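Local coordinates for hypothetical protein Atu2327 (Agrobacterium tumefaciens, PDB 2O8I) that probably acts as a 2-oxo-4-hydroxy-4-carboxy-5-ureidoimidazoline (OHCU) decarboxylase, a step in the breakdown of uric acid to allantoin, at residues 113-118 against 125-130; 68-73 against 95-100; 64-69 against 117-122; 132-137 against 144-149; 57-62 against 148-153. All coordinates share one frame; numbering follows the deposited sequence.

Overall arrangement
The chain is all helix and loop: two of the five contacts use the loop between helices 94-111 and 124-135, and the other three join helices to one another. The first two, contacts 1 and 3, lie about 7 Å apart between centres and share Ile117 and Ala118. Contact 2 uses helix 66-74, as contact 3 does, and both reach the second subunit. Contact 4 continues along helix 124-135 to helix 139-161, which contact 5 joins to helix 53-62 near the centre of the chain. The centres of contacts 2 and 4 are about 19 Å apart. In sequence, contact 5 spans contacts 1 to 3, so the last long helix closes back on early parts of the fold.

Contact 1: residues 113-118 against 125-130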
# COMPACT_ATOMS: atom_id res chain seq x y z
N PHE A 113 -16.00 1.76 5.83
CA PHE A 113 -14.61 1.32 5.70
C PHE A 113 -14.49 0.61 4.36
O PHE A 113 -15.50 0.15 3.82
CB PHE A 113 -14.16 0.39 6.86
CG PHE A 113 -15.16 -0.69 7.25
CD1 PHE A 113 -16.01 -0.50 8.35
CD2 PHE A 113 -15.24 -1.89 6.53
CE1 PHE A 113 -16.95 -1.51 8.71
CE2 PHE A 113 -16.18 -2.90 6.88
CZ PHE A 113 -17.03 -2.71 7.98
N PRO A 114 -13.26 0.47 3.82
CA PRO A 114 -13.11 -0.14 2.50
C PRO A 114 -13.53 -1.60 2.44
O PRO A 114 -13.69 -2.25 3.49
CB PRO A 114 -11.61 -0.06 2.25
CG PRO A 114 -11.13 1.01 3.17
CD PRO A 114 -11.95 0.80 4.40
N PHE A 115 -13.69 -2.10 1.22
CA PHE A 115 -13.96 -3.50 0.98
C PHE A 115 -12.63 -4.24 1.13
O PHE A 115 -11.67 -4.00 0.38
CB PHE A 115 -14.53 -3.67 -0.42
CG PHE A 115 -14.83 -5.09 -0.78
CD1 PHE A 115 -15.78 -5.81 -0.09
CD2 PHE A 115 -14.14 -5.71 -1.84
CE1 PHE A 115 -16.06 -7.14 -0.40
CE2 PHE A 115 -14.42 -7.04 -2.20
CZ PHE A 115 -15.37 -7.77 -1.46
N ILE A 116 -12.56 -5.10 2.13
CA ILE A 116 -11.31 -5.74 2.47
C ILE A 116 -11.46 -7.24 2.15
O ILE A 116 -12.43 -7.92 2.58
CB ILE A 116 -11.02 -5.56 3.93
CG1 ILE A 116 -10.77 -4.08 4.24
CG2 ILE A 116 -9.82 -6.43 4.37
CD1 ILE A 116 -10.83 -3.78 5.78
N ILE A 117 -10.50 -7.75 1.38
CA ILE A 117 -10.57 -9.13 0.98
C ILE A 117 -9.17 -9.68 0.69
O ILE A 117 -8.40 -9.04 -0.00
CB ILE A 117 -11.55 -9.32 -0.23
CG1 ILE A 117 -11.81 -10.81 -0.45
CG2 ILE A 117 -11.10 -8.53 -1.49
CD1 ILE A 117 -12.70 -11.07 -1.63
N ALA A 118 -8.85 -10.83 1.29
CA ALA A 118 -7.62 -11.55 0.93
C ALA A 118 -7.80 -12.08 -0.49
O ALA A 118 -8.84 -12.65 -0.83
CB ALA A 118 -7.38 -12.68 1.87
N HIS A 125 -13.75 -12.87 -11.00
CA HIS A 125 -15.05 -13.41 -10.60
C HIS A 125 -15.19 -13.66 -9.11
O HIS A 125 -16.20 -13.26 -8.52
CB HIS A 125 -15.40 -14.65 -11.39
CG HIS A 125 -15.70 -14.35 -12.81
ND1 HIS A 125 -16.70 -13.47 -13.19
CD2 HIS A 125 -15.10 -14.77 -13.95
CE1 HIS A 125 -16.70 -13.37 -14.51
NE2 HIS A 125 -15.74 -14.15 -14.99
N ASP A 126 -14.18 -14.29 -8.49
CA ASP A 126 -14.21 -14.55 -7.05
C ASP A 126 -14.51 -13.29 -6.27
O ASP A 126 -15.22 -13.32 -5.27
CB ASP A 126 -12.91 -15.15 -6.54
CG ASP A 126 -12.58 -16.47 -7.20
OD1 ASP A 126 -13.50 -17.27 -7.40
OD2 ASP A 126 -11.39 -16.69 -7.54
N ILE A 127 -13.95 -12.18 -6.75
CA ILE A 127 -14.05 -10.92 -6.04
C ILE A 127 -15.44 -10.28 -6.20
O ILE A 127 -16.06 -9.85 -5.19
CB ILE A 127 -12.91 -9.95 -6.46
CG1 ILE A 127 -11.64 -10.34 -5.70
CG2 ILE A 127 -13.31 -8.48 -6.16
CD1 ILE A 127 -10.39 -10.09 -6.47
N LEU A 128 -15.90 -10.23 -7.46
CA LEU A 128 -17.25 -9.81 -7.76
C LEU A 128 -18.28 -10.63 -6.95
O LEU A 128 -19.27 -10.09 -6.45
CB LEU A 128 -17.49 -9.90 -9.26
CG LEU A 128 -16.58 -8.91 -10.01
CD1 LEU A 128 -16.64 -9.05 -11.54
CD2 LEU A 128 -16.93 -7.49 -9.58
N SER A 129 -18.01 -11.92 -6.80
CA SER A 129 -18.95 -12.79 -6.10
C SER A 129 -19.04 -12.37 -4.64
O SER A 129 -20.14 -12.21 -4.09
CB SER A 129 -18.51 -14.26 -6.22
OG SER A 129 -19.18 -15.10 -5.30
N ALA A 130 -17.88 -12.18 -4.02
CA ALA A 130 -17.77 -11.73 -2.65
C ALA A 130 -18.40 -10.35 -2.46
O ALA A 130 -19.13 -10.16 -1.50
CB ALA A 130 -16.33 -11.79 -2.20
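Phe115 and Ile117 reach from the loop after helix 94-111 onto Ala130 and Ile127 of helix 124-135, so that in this all-helical fold the connection between two successive helices lies packed against the second of them. The contact itself is apolar. Its middle is the small methyl of Ala130, which two longer side chains approach: Ile117 CD1 stands 3.7 Å from Ala130 CB, and Phe115 CZ lies 4.2 Å from that same CB. A turn earlier on the helix, Ile127 offers its branch methyl, with CG2 at 4.4 Å from Phe115 CE2. The ring meets this helix obliquely.

Torsions explain the reach. Phe115 swings CG away from its own nitrogen (chi1 179°), which carries the ring straight out from the loop, and Ile117 is fully extended through chi2 (-178°), putting its terminal methyl at the front. The intervening Ile116 turns the other way, onto Leu60 and Ile153.

Within the two segments the polar groups do not meet across the contact. The helix keeps its own ladder, with Ala130 N 3.2 Å from Asp126 O. Just beyond, Ile116 O accepts from Arg134 NH1, further along the same helix, and Ala118 N donates to Gln149 OE1 of helix 139-161. Tyr107 meets the Phe115 ring edge-to-face and continues the apolar layer toward helix 94-111. Backbones stay well apart, with Ile117 CA and Ile127 CA 8.0 Å from each other, and the gap is bridged partly by Ile117 CD1, 4.3 Å from Ile127 CG1.

Contact 2: residues 68-73 against 95-100; sequences GKLAIA and QEHARF
Lys69 NZ, on the residue just before the Leu70 that meets His97 and Phe100, is gripped by two groups: it forms a salt bridge with Glu75 OE1 of the second subunit and a hydrogen bond with His63 NE2 of its own chain. Beside that polar grip, helix 66-74 packs on the start of helix 94-111, a helix-to-helix contact of the all-helical fold that is itself part of the dimer interface.

One leucine does the work for its helix. Leu70 points at the other segment and divides its contacts between two residues a turn apart. Its base takes the histidine, with Leu70 CB 4.1 Å from His97 CE1; the imidazole comes in obliquely. Its tip takes the phenylalanine: Leu70 CD1 lies 3.8 Å from Phe100 CD2 and 4.1 Å from Phe100 CE2, at the ring edge and near the ring plane. The two side chains cross at about a right angle, the methyl abutting the rim of the ring.

His97 CB leaves its helix along the flank, and the chi1 of -83° then brings the imidazole back toward Leu70. The backbones come no nearer than Leu70 CA to His97 CA, 8.6 Å. Leu92 of the preceding loop touches all three residues, and Ile127 and Leu128 pack on Phe100 from helix 124-135. Leu76 of the second subunit rests on Leu70, and Ser160 of that subunit on His97. Within the second helix, Phe100 N is bonded to Glu96 O at 3.0 Å.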
# COMPACT_ATOMS: atom_id res chain seq x y z
N GLY A 68 -5.93 0.17 -4.91
CA GLY A 68 -4.65 0.55 -4.36
C GLY A 68 -3.70 -0.63 -4.24
O GLY A 68 -2.48 -0.47 -4.42
N LYS A 69 -4.21 -1.83 -3.93
CA LYS A 69 -3.32 -2.97 -3.84
C LYS A 69 -2.86 -3.36 -5.25
O LYS A 69 -1.69 -3.68 -5.47
CB LYS A 69 -3.95 -4.16 -3.12
CG LYS A 69 -4.30 -3.91 -1.67
CD LYS A 69 -4.91 -5.18 -0.98
CE LYS A 69 -4.81 -5.04 0.56
NZ LYS A 69 -5.45 -6.20 1.28
N LEU A 70 -3.79 -3.33 -6.20
CA LEU A 70 -3.49 -3.72 -7.58
C LEU A 70 -2.44 -2.79 -8.19
O LEU A 70 -1.52 -3.23 -8.89
CB LEU A 70 -4.77 -3.76 -8.42
CG LEU A 70 -5.72 -4.88 -7.97
CD1 LEU A 70 -7.02 -4.78 -8.70
CD2 LEU A 70 -5.15 -6.24 -8.25
N ALA A 71 -2.56 -1.50 -7.89
CA ALA A 71 -1.59 -0.54 -8.37
C ALA A 71 -0.20 -0.75 -7.77
O ALA A 71 0.81 -0.64 -8.45
CB ALA A 71 -2.07 0.86 -8.13
N ILE A 72 -0.13 -1.07 -6.49
CA ILE A 72 1.17 -1.42 -5.95
C ILE A 72 1.77 -2.67 -6.62
O ILE A 72 2.96 -2.69 -6.93
CB ILE A 72 1.17 -1.48 -4.41
CG1 ILE A 72 1.25 -0.06 -3.85
CG2 ILE A 72 2.36 -2.26 -3.92
CD1 ILE A 72 0.27 0.25 -2.71
N ALA A 73 0.94 -3.68 -6.88
CA ALA A 73 1.38 -4.84 -7.65
C ALA A 73 1.88 -4.45 -9.07
O ALA A 73 2.97 -4.87 -9.49
CB ALA A 73 0.28 -5.89 -7.70
N GLN A 95 -11.54 -0.84 -17.71
CA GLN A 95 -12.92 -0.98 -17.25
C GLN A 95 -13.11 -1.80 -15.98
O GLN A 95 -13.91 -1.41 -15.11
CB GLN A 95 -13.75 -1.60 -18.36
CG GLN A 95 -14.95 -0.75 -18.83
CD GLN A 95 -16.24 -0.99 -17.98
OE1 GLN A 95 -16.26 -0.74 -16.74
NE2 GLN A 95 -17.32 -1.47 -18.66
N GLU A 96 -12.42 -2.95 -15.87
CA GLU A 96 -12.50 -3.78 -14.64
C GLU A 96 -11.85 -3.12 -13.41
O GLU A 96 -12.44 -3.12 -12.31
CB GLU A 96 -12.02 -5.22 -14.86
CG GLU A 96 -12.87 -5.98 -15.91
CD GLU A 96 -12.09 -7.02 -16.75
OE1 GLU A 96 -10.85 -7.20 -16.50
OE2 GLU A 96 -12.72 -7.64 -17.66
N HIS A 97 -10.66 -2.52 -13.59
CA HIS A 97 -10.12 -1.63 -12.57
C HIS A 97 -11.18 -0.63 -12.08
O HIS A 97 -11.41 -0.49 -10.88
CB HIS A 97 -8.95 -0.85 -13.11
CG HIS A 97 -7.68 -1.61 -13.06
ND1 HIS A 97 -6.91 -1.68 -11.92
CD2 HIS A 97 -7.03 -2.33 -14.02
CE1 HIS A 97 -5.83 -2.41 -12.18
NE2 HIS A 97 -5.89 -2.82 -13.44
N ALA A 98 -11.82 0.06 -13.04
CA ALA A 98 -12.83 1.06 -12.71
C ALA A 98 -14.00 0.47 -11.92
O ALA A 98 -14.52 1.11 -10.99
CB ALA A 98 -13.31 1.82 -13.96
N ARG A 99 -14.43 -0.75 -12.29
CA ARG A 99 -15.53 -1.39 -11.58
C ARG A 99 -15.10 -1.61 -10.14
O ARG A 99 -15.88 -1.36 -9.23
CB ARG A 99 -15.98 -2.69 -12.26
CG ARG A 99 -17.39 -3.17 -11.91
CD ARG A 99 -17.61 -4.52 -12.66
NE ARG A 99 -18.82 -5.31 -12.34
CZ ARG A 99 -19.30 -6.34 -13.06
NH1 ARG A 99 -18.68 -6.75 -14.18
NH2 ARG A 99 -20.39 -7.01 -12.67
N PHE A 100 -13.86 -2.05 -9.92
CA PHE A 100 -13.41 -2.27 -8.53
C PHE A 100 -13.52 -1.01 -7.70
O PHE A 100 -14.07 -1.05 -6.59
CB PHE A 100 -12.01 -2.87 -8.43
CG PHE A 100 -11.97 -4.34 -8.78
CD1 PHE A 100 -13.15 -5.10 -8.81
CD2 PHE A 100 -10.77 -4.96 -9.06
CE1 PHE A 100 -13.13 -6.47 -9.10
CE2 PHE A 100 -10.75 -6.34 -9.36
CZ PHE A 100 -11.93 -7.09 -9.38

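Contact 3: residues 64-69 against 117-122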
# COMPACT_ATOMS: atom_id res chain seq x y z
N PRO A 64 -5.82 -0.52 2.93
CA PRO A 64 -5.97 -0.05 1.55
C PRO A 64 -7.09 -0.76 0.80
O PRO A 64 -7.39 -1.95 1.07
CB PRO A 64 -4.63 -0.39 0.90
CG PRO A 64 -4.02 -1.43 1.76
CD PRO A 64 -4.52 -1.18 3.16
N ASP A 65 -7.70 -0.03 -0.13
CA ASP A 65 -8.69 -0.62 -1.01
C ASP A 65 -8.03 -1.46 -2.11
O ASP A 65 -6.82 -1.37 -2.39
CB ASP A 65 -9.63 0.45 -1.59
CG ASP A 65 -8.89 1.52 -2.36
OD1 ASP A 65 -7.76 1.33 -2.82
OD2 ASP A 65 -9.47 2.58 -2.54
N LEU A 66 -8.84 -2.31 -2.72
CA LEU A 66 -8.38 -3.20 -3.72
C LEU A 66 -7.60 -2.53 -4.89
O LEU A 66 -6.49 -2.95 -5.24
CB LEU A 66 -9.61 -3.94 -4.20
CG LEU A 66 -9.33 -5.25 -4.90
CD1 LEU A 66 -8.21 -5.96 -4.24
CD2 LEU A 66 -10.60 -6.01 -4.76
N ALA A 67 -8.15 -1.49 -5.47
CA ALA A 67 -7.42 -0.78 -6.56
C ALA A 67 -6.05 -0.32 -6.14
O ALA A 67 -5.09 -0.44 -6.90
CB ALA A 67 -8.22 0.34 -7.08
N GLY A 68 -5.93 0.17 -4.91
CA GLY A 68 -4.65 0.55 -4.36
C GLY A 68 -3.70 -0.63 -4.24
O GLY A 68 -2.48 -0.47 -4.42
N LYS A 69 -4.21 -1.83 -3.93
CA LYS A 69 -3.32 -2.97 -3.84
C LYS A 69 -2.86 -3.36 -5.25
O LYS A 69 -1.69 -3.68 -5.47
CB LYS A 69 -3.95 -4.16 -3.12
CG LYS A 69 -4.30 -3.91 -1.67
CD LYS A 69 -4.91 -5.18 -0.98
CE LYS A 69 -4.81 -5.04 0.56
NZ LYS A 69 -5.45 -6.20 1.28
N ILE A 117 -10.50 -7.75 1.38
CA ILE A 117 -10.57 -9.13 0.98
C ILE A 117 -9.17 -9.68 0.69
O ILE A 117 -8.40 -9.04 -0.00
CB ILE A 117 -11.55 -9.32 -0.23
CG1 ILE A 117 -11.81 -10.81 -0.45
CG2 ILE A 117 -11.10 -8.53 -1.49
CD1 ILE A 117 -12.70 -11.07 -1.63
N ALA A 118 -8.85 -10.83 1.29
CA ALA A 118 -7.62 -11.55 0.93
C ALA A 118 -7.80 -12.08 -0.49
O ALA A 118 -8.84 -12.65 -0.83
CB ALA A 118 -7.38 -12.68 1.87
N VAL A 119 -6.78 -11.90 -1.30
CA VAL A 119 -6.91 -11.99 -2.73
C VAL A 119 -5.99 -13.08 -3.34
O VAL A 119 -6.14 -13.42 -4.52
CB VAL A 119 -6.63 -10.56 -3.27
CG1 VAL A 119 -5.64 -10.53 -4.41
CG2 VAL A 119 -7.93 -9.81 -3.51
N LYS A 120 -5.07 -13.63 -2.54
CA LYS A 120 -4.20 -14.72 -3.01
C LYS A 120 -5.05 -15.83 -3.63
O LYS A 120 -5.99 -16.32 -3.01
CB LYS A 120 -3.27 -15.27 -1.90
CG LYS A 120 -2.47 -16.51 -2.34
CD LYS A 120 -1.06 -16.74 -1.68
CE LYS A 120 -0.06 -15.55 -1.81
NZ LYS A 120 0.11 -15.02 -3.21
N GLY A 121 -4.71 -16.21 -4.86
CA GLY A 121 -5.42 -17.28 -5.56
C GLY A 121 -6.80 -16.92 -6.13
O GLY A 121 -7.51 -17.78 -6.60
N LEU A 122 -7.19 -15.66 -6.09
CA LEU A 122 -8.55 -15.29 -6.43
C LEU A 122 -8.53 -14.63 -7.81
O LEU A 122 -7.61 -13.86 -8.14
CB LEU A 122 -9.15 -14.33 -5.37
CG LEU A 122 -10.11 -14.88 -4.28
CD1 LEU A 122 -9.69 -16.17 -3.55
CD2 LEU A 122 -10.50 -13.85 -3.29
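Leu66, in the first turn of helix 66-74, faces the loop of Ile117 and Val119, and its side chain can be followed outward. CB aims at the loop but is still too far to touch it. With chi1 at -159°, CG swings away from the backbone nitrogen and carries the branch forward, and there the two methyls part. Leu66 CD1 meets Val119 CG2 at 3.9 Å, while Leu66 CD2 meets Ile117 CG2 at 4.2 Å, each loop residue taking one prong of the fork. Both pairs cross obliquely.

The ends of the two segments are shaped locally. Asp65 is the N-cap of the helix: its OD1 accepts from Gly68 N at 3.0 Å, with an N-H...O angle of 148°. On the loop side, Val119 opens a type II beta turn closed by Leu122 N on Val119 O (2.9 Å), with Gly121 at positive phi. Lys69 also comes toward the loop, but its NZ is 4.3 Å from Ile117 O, and its salt bridge goes to Glu75 of the second subunit. Ile127 covers both Leu66 and Val119. The contact is thus held by dispersion and burial of methyls, with the charge directed to the dimer partner.

Contact 4: residues 132-137 against 144-149; sequences DTRIDN and ATATGQ
Arg134 and Thr145 form the tight part of this contact. The threonine methyl sits over the centre of the guanidinium, with Thr145 CG2 3.5 Å above its plane, and the same methyl is 3.6 Å from Arg134 NE. The two side chains approach from opposite directions. Arg134 gets there by a bend at chi3 (50°), which turns the flat group across the end of the threonine. In Thr145 the methyl branch is the one opposite the backbone nitrogen, which points it at the arginine; OG1 turns back along its own helix to a weak bond with Gln141 O.

Further along helix 139-161 the fit is slacker. Arg134 NH1 is 4.1 Å from Gln149 CG, and Arg134 NH2 is 4.3 Å from Ala146 CA; the amide of Gln149 is tilted 59° from the guanidinium plane. The more open side is at Thr145, which is partly exposed at the rim of the contact, whereas Arg134 and Ala146 are buried.

The arginine's nitrogens find their polar partners outside the two segments. NE makes a salt bridge with Glu142 OE1, and NH2 has a weak bond with Tyr107 OH; together with the bond from NH1 to the loop 113-118, these partners would fix the rotation of the group. The whole is a helical hairpin, two successive helices folding back on each other through a short turn, with a buried arginine between them that also secures that loop.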
# COMPACT_ATOMS: atom_id res chain seq x y z
N ASP A 132 -20.82 -9.06 -4.19
CA ASP A 132 -22.25 -9.40 -4.32
C ASP A 132 -22.94 -9.94 -3.04
O ASP A 132 -23.99 -9.45 -2.62
CB ASP A 132 -22.28 -10.51 -5.34
CG ASP A 132 -23.25 -10.28 -6.41
OD1 ASP A 132 -23.02 -9.35 -7.23
OD2 ASP A 132 -24.21 -11.10 -6.43
N THR A 133 -22.35 -10.98 -2.45
CA THR A 133 -22.77 -11.52 -1.19
C THR A 133 -22.65 -10.45 -0.09
O THR A 133 -23.61 -10.20 0.65
CB THR A 133 -21.83 -12.72 -0.81
OG1 THR A 133 -22.06 -13.81 -1.68
CG2 THR A 133 -22.00 -13.17 0.66
N ARG A 134 -21.49 -9.82 0.02
CA ARG A 134 -21.18 -9.03 1.22
C ARG A 134 -21.87 -7.66 1.32
O ARG A 134 -22.14 -7.20 2.44
CB ARG A 134 -19.67 -8.88 1.41
CG ARG A 134 -19.01 -10.19 1.75
CD ARG A 134 -17.49 -10.10 1.75
NE ARG A 134 -17.00 -8.97 2.54
CZ ARG A 134 -15.71 -8.68 2.68
NH1 ARG A 134 -14.80 -9.45 2.10
NH2 ARG A 134 -15.31 -7.64 3.39
N ILE A 135 -22.16 -7.02 0.18
CA ILE A 135 -22.85 -5.73 0.20
C ILE A 135 -24.21 -5.88 0.87
O ILE A 135 -24.72 -4.95 1.48
CB ILE A 135 -22.97 -5.08 -1.21
CG1 ILE A 135 -23.43 -3.61 -1.13
CG2 ILE A 135 -23.95 -5.85 -2.11
CD1 ILE A 135 -22.34 -2.54 -0.85
N ASP A 136 -24.78 -7.08 0.81
CA ASP A 136 -26.10 -7.35 1.38
C ASP A 136 -26.11 -7.73 2.86
O ASP A 136 -27.18 -7.98 3.42
CB ASP A 136 -26.82 -8.42 0.56
CG ASP A 136 -27.36 -7.89 -0.77
OD1 ASP A 136 -27.57 -6.64 -0.92
OD2 ASP A 136 -27.60 -8.73 -1.67
N ASN A 137 -24.94 -7.80 3.49
CA ASN A 137 -24.92 -8.09 4.91
C ASN A 137 -25.21 -6.86 5.75
O ASN A 137 -25.28 -5.75 5.22
CB ASN A 137 -23.57 -8.70 5.32
CG ASN A 137 -23.31 -10.05 4.66
OD1 ASN A 137 -22.17 -10.52 4.64
ND2 ASN A 137 -24.35 -10.69 4.11
N ALA A 144 -17.56 -8.70 11.33
CA ALA A 144 -16.97 -10.02 11.53
C ALA A 144 -16.12 -10.45 10.30
O ALA A 144 -14.96 -10.80 10.45
CB ALA A 144 -18.05 -11.08 11.87
N THR A 145 -16.70 -10.39 9.10
CA THR A 145 -15.99 -10.77 7.88
C THR A 145 -14.73 -9.94 7.64
O THR A 145 -13.67 -10.51 7.41
CB THR A 145 -16.92 -10.69 6.67
OG1 THR A 145 -17.94 -11.64 6.84
CG2 THR A 145 -16.22 -11.03 5.36
N ALA A 146 -14.85 -8.60 7.70
CA ALA A 146 -13.74 -7.69 7.41
C ALA A 146 -12.60 -7.91 8.36
O ALA A 146 -11.47 -7.99 7.92
CB ALA A 146 -14.17 -6.25 7.47
N THR A 147 -12.88 -8.04 9.65
CA THR A 147 -11.83 -8.30 10.64
C THR A 147 -11.16 -9.66 10.40
O THR A 147 -9.95 -9.80 10.61
CB THR A 147 -12.35 -8.25 12.13
OG1 THR A 147 -13.42 -9.19 12.30
CG2 THR A 147 -12.81 -6.86 12.52
N GLY A 148 -11.95 -10.64 9.96
CA GLY A 148 -11.44 -11.96 9.61
C GLY A 148 -10.48 -11.85 8.44
O GLY A 148 -9.43 -12.48 8.43
N GLN A 149 -10.84 -11.02 7.46
CA GLN A 149 -10.05 -10.85 6.26
C GLN A 149 -8.72 -10.11 6.54
O GLN A 149 -7.69 -10.45 5.97
CB GLN A 149 -10.86 -10.13 5.17
CG GLN A 149 -11.97 -11.01 4.56
CD GLN A 149 -11.44 -12.24 3.82
OE1 GLN A 149 -10.70 -12.15 2.82
NE2 GLN A 149 -11.81 -13.39 4.31

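Contact 5: residues 57-62 against 148-153; sequences LGVLRA and GQVEKI
Helices 53-62 and 139-161 run in the same general direction here, and their backbones come nearest at Leu60 and Val150, whose CA atoms are 7.5 Å apart. Val150 carries the second helix's share of the contact and splits it between its two methyls. Val150 CG1 meets Val59 CG1 at 4.1 Å, and Val150 CG2 meets Leu60 CD1 at 4.0 Å, so the valine fits against two consecutive residues of the other helix.

The approaches differ. Val59 points at the opposite helix, and with chi1 at 167° its CG1 lies anti to the backbone nitrogen and leads. Leu60 sets off along the flank instead, and only its branched end comes round to the valine. Both meet Val150 at a slant.

Phe48 of helix 37-50 lies on Val59 and Val150 together, adding a third helix to the cluster, while Leu60 goes on to touch Ala146 and Thr147 one turn earlier on helix 139-161. All three touching residues are buried, and the contact's centre lies about 5 Å from that of the chain. With nothing polar meeting across this patch, its cohesion rests on van der Waals contact and burial of branched aliphatic groups.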
# COMPACT_ATOMS: atom_id res chain seq x y z
N LEU A 57 -12.01 -0.86 14.53
CA LEU A 57 -12.66 -0.08 13.46
C LEU A 57 -11.65 0.82 12.75
O LEU A 57 -11.71 0.99 11.50
CB LEU A 57 -13.85 0.73 13.99
CG LEU A 57 -14.63 1.49 12.92
CD1 LEU A 57 -15.34 0.53 11.96
CD2 LEU A 57 -15.66 2.45 13.56
N GLY A 58 -10.71 1.39 13.53
CA GLY A 58 -9.60 2.17 12.97
C GLY A 58 -8.71 1.36 12.03
O GLY A 58 -8.21 1.87 11.03
N VAL A 59 -8.53 0.08 12.33
CA VAL A 59 -7.65 -0.75 11.52
C VAL A 59 -8.32 -0.99 10.19
O VAL A 59 -7.67 -0.93 9.15
CB VAL A 59 -7.35 -2.10 12.22
CG1 VAL A 59 -6.71 -3.10 11.27
CG2 VAL A 59 -6.50 -1.88 13.50
N LEU A 60 -9.62 -1.26 10.22
CA LEU A 60 -10.38 -1.52 8.99
C LEU A 60 -10.32 -0.31 8.09
O LEU A 60 -10.11 -0.43 6.89
CB LEU A 60 -11.83 -1.81 9.33
CG LEU A 60 -12.31 -3.26 9.50
CD1 LEU A 60 -11.28 -4.21 9.97
CD2 LEU A 60 -13.51 -3.29 10.41
N ARG A 61 -10.51 0.85 8.69
CA ARG A 61 -10.56 2.08 7.94
C ARG A 61 -9.22 2.46 7.36
O ARG A 61 -9.18 3.16 6.37
CB ARG A 61 -11.11 3.20 8.82
CG ARG A 61 -12.58 3.03 9.13
CD ARG A 61 -13.12 4.21 9.87
NE ARG A 61 -14.58 4.25 9.77
CZ ARG A 61 -15.39 4.84 10.65
NH1 ARG A 61 -14.88 5.42 11.72
NH2 ARG A 61 -16.71 4.82 10.48
N ALA A 62 -8.12 2.01 7.95
CA ALA A 62 -6.78 2.37 7.46
C ALA A 62 -6.35 1.43 6.33
O ALA A 62 -5.45 1.75 5.56
CB ALA A 62 -5.75 2.34 8.61
N GLY A 148 -11.95 -10.64 9.96
CA GLY A 148 -11.44 -11.96 9.61
C GLY A 148 -10.48 -11.85 8.44
O GLY A 148 -9.43 -12.48 8.43
N GLN A 149 -10.84 -11.02 7.46
CA GLN A 149 -10.05 -10.85 6.26
C GLN A 149 -8.72 -10.11 6.54
O GLN A 149 -7.69 -10.45 5.97
CB GLN A 149 -10.86 -10.13 5.17
CG GLN A 149 -11.97 -11.01 4.56
CD GLN A 149 -11.44 -12.24 3.82
OE1 GLN A 149 -10.70 -12.15 2.82
NE2 GLN A 149 -11.81 -13.39 4.31
N VAL A 150 -8.77 -9.10 7.39
CA VAL A 150 -7.60 -8.35 7.81
C VAL A 150 -6.57 -9.31 8.45
O VAL A 150 -5.35 -9.17 8.26
CB VAL A 150 -8.00 -7.21 8.77
CG1 VAL A 150 -6.89 -6.88 9.69
CG2 VAL A 150 -8.36 -5.99 7.98
N GLU A 151 -7.06 -10.33 9.12
CA GLU A 151 -6.19 -11.25 9.78
C GLU A 151 -5.43 -12.33 8.99
O GLU A 151 -4.20 -12.42 9.11
CB GLU A 151 -6.95 -12.02 10.89
CG GLU A 151 -7.31 -11.21 12.13
CD GLU A 151 -7.91 -12.07 13.28
OE1 GLU A 151 -8.10 -13.32 13.13
OE2 GLU A 151 -8.22 -11.48 14.35
N LYS A 152 -6.07 -13.14 8.15
CA LYS A 152 -5.93 -13.24 6.75
C LYS A 152 -4.85 -12.58 5.96
O LYS A 152 -3.89 -13.25 5.57
CB LYS A 152 -7.15 -13.67 6.00
CG LYS A 152 -7.05 -15.13 5.63
CD LYS A 152 -7.57 -15.40 4.18
CE LYS A 152 -7.57 -16.94 3.79
NZ LYS A 152 -8.16 -17.19 2.41
N ILE A 153 -5.01 -11.30 5.68
CA ILE A 153 -4.02 -10.58 4.98
C ILE A 153 -2.71 -10.53 5.82
O ILE A 153 -1.60 -10.70 5.28
CB ILE A 153 -4.59 -9.24 4.62
CG1 ILE A 153 -5.67 -9.49 3.54
CG2 ILE A 153 -3.48 -8.32 4.16
CD1 ILE A 153 -6.78 -8.42 3.42